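Local coordinates for attachment protein G3P (PDB 4EO0), which probably binds the N-pilus of the host bacterium at the tip of the filamentous phage IKe, through its pilus-binding domain, to begin infection, at residues S51-N54 with V55-I59. Numbering follows the deposited sequence.
Sequences SAQN and VFNQI
In the long helix 38-66 of the pilus-binding domain, Gln53 and Asn57 sit one turn apart and join their amides over the backbone bond from Asn57 N to Gln53 O (2.9 Å). Gln53 NE2 donates to Asn57 OD1 at 3.0 Å. The bond is bent, 139° at the hydrogen: the acceptor lies close to the Gln53 amide plane, whereas NE2 stands above the Asn57 carbonyl plane, with the amides turned 59° apart. Glutamine's longer chain, bent at chi2 (64°), brings NE2 partway toward the next turn, and short Asn57, CG anti to its carbonyl carbon, turns its amide back to meet it, passing beside Gln53 O (CG 3.2 Å away). Lys60 NZ also donates to Asn57 OD1, so two donors grip that oxygen. The helix packs here on the antiparallel sheet, with Ala52 and Phe56 buried among 51-59: small Ala52 fits against Tyr12 and Leu74, and the broad Phe56 ring reaches Phe72 and Leu74. Gln53 NE2 meets that ring's edge, 3.8 Å from Phe56 CD2. Val55, apolar and branched, suits a partly exposed place against Tyr12; its CG2 points back to Ser51 O (3.4 Å). On the exposed side, Gln58 N bonds only weakly to Asn54 O (3.4 Å).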
loop_
_atom_site.group_PDB
_atom_site.type_symbol
_atom_site.label_atom_id
_atom_site.label_comp_id
_atom_site.label_asym_id
_atom_site.label_seq_id
_atom_site.Cartn_x
_atom_site.Cartn_y
_atom_site.Cartn_z
ATOM N N SER A 51 4.149 -2.668 4.967
ATOM C CA SER A 51 3.799 -1.834 6.107
ATOM C C SER A 51 2.893 -2.595 7.077
ATOM O O SER A 51 3.133 -2.509 8.285
ATOM C CB SER A 51 3.143 -0.529 5.657
ATOM O OG SER A 51 2.751 0.262 6.778
ATOM N N ALA A 52 1.911 -3.367 6.548
ATOM C CA ALA A 52 0.965 -4.201 7.320
ATOM C C ALA A 52 1.763 -5.258 8.079
ATOM O O ALA A 52 1.527 -5.468 9.269
ATOM C CB ALA A 52 -0.034 -4.869 6.368
ATOM N N GLN A 53 2.744 -5.867 7.414
ATOM C CA GLN A 53 3.576 -6.886 8.045
ATOM C C GLN A 53 4.421 -6.297 9.143
ATOM O O GLN A 53 4.550 -6.902 10.224
ATOM C CB GLN A 53 4.452 -7.593 6.983
ATOM C CG GLN A 53 5.284 -8.754 7.542
ATOM C CD GLN A 53 4.440 -9.899 8.063
ATOM O OE1 GLN A 53 3.500 -10.373 7.413
ATOM N NE2 GLN A 53 4.774 -10.376 9.249
ATOM N N ASN A 54 4.981 -5.109 8.892
ATOM C CA ASN A 54 5.837 -4.396 9.840
ATOM C C ASN A 54 5.066 -4.101 11.138
ATOM O O ASN A 54 5.580 -4.300 12.230
ATOM C CB ASN A 54 6.324 -3.102 9.186
ATOM C CG ASN A 54 7.454 -2.410 9.885
ATOM O OD1 ASN A 54 7.372 -2.042 11.058
ATOM N ND2 ASN A 54 8.497 -2.105 9.135
ATOM N N VAL A 55 3.832 -3.633 10.989
ATOM C CA VAL A 55 2.949 -3.310 12.113
ATOM C C VAL A 55 2.623 -4.600 12.858
ATOM O O VAL A 55 2.743 -4.620 14.083
ATOM C CB VAL A 55 1.688 -2.519 11.695
ATOM C CG1 VAL A 55 0.661 -2.450 12.838
ATOM C CG2 VAL A 55 2.082 -1.121 11.261
ATOM N N PHE A 56 2.251 -5.665 12.137
ATOM C CA PHE A 56 1.910 -6.963 12.732
ATOM C C PHE A 56 3.063 -7.490 13.596
ATOM O O PHE A 56 2.828 -7.982 14.695
ATOM C CB PHE A 56 1.488 -7.993 11.638
ATOM C CG PHE A 56 1.272 -9.382 12.202
ATOM C CD1 PHE A 56 0.189 -9.650 13.039
ATOM C CD2 PHE A 56 2.210 -10.392 11.990
ATOM C CE1 PHE A 56 0.017 -10.919 13.602
ATOM C CE2 PHE A 56 2.017 -11.665 12.530
ATOM C CZ PHE A 56 0.923 -11.916 13.333
ATOM N N ASN A 57 4.298 -7.369 13.100
ATOM C CA ASN A 57 5.515 -7.800 13.783
ATOM C C ASN A 57 5.684 -7.139 15.142
ATOM O O ASN A 57 6.198 -7.766 16.075
ATOM C CB ASN A 57 6.725 -7.570 12.868
ATOM C CG ASN A 57 6.827 -8.601 11.789
ATOM O OD1 ASN A 57 6.137 -9.617 11.809
ATOM N ND2 ASN A 57 7.713 -8.373 10.844
ATOM N N GLN A 58 5.230 -5.884 15.273
ATOM C CA GLN A 58 5.298 -5.174 16.555
ATOM C C GLN A 58 4.125 -5.523 17.436
ATOM O O GLN A 58 4.323 -5.749 18.627
ATOM C CB GLN A 58 5.349 -3.661 16.324
ATOM C CG GLN A 58 6.601 -3.151 15.618
ATOM C CD GLN A 58 7.861 -3.568 16.334
ATOM O OE1 GLN A 58 7.975 -3.446 17.548
ATOM N NE2 GLN A 58 8.810 -4.143 15.597
ATOM N N ILE A 59 2.898 -5.551 16.864
ATOM C CA ILE A 59 1.671 -5.865 17.592
ATOM C C ILE A 59 1.718 -7.276 18.141
ATOM O O ILE A 59 1.292 -7.488 19.278
ATOM C CB ILE A 59 0.394 -5.591 16.728
ATOM C CG1 ILE A 59 0.325 -4.094 16.286
ATOM C CG2 ILE A 59 -0.896 -6.020 17.454
ATOM C CD1 ILE A 59 0.290 -3.033 17.350
#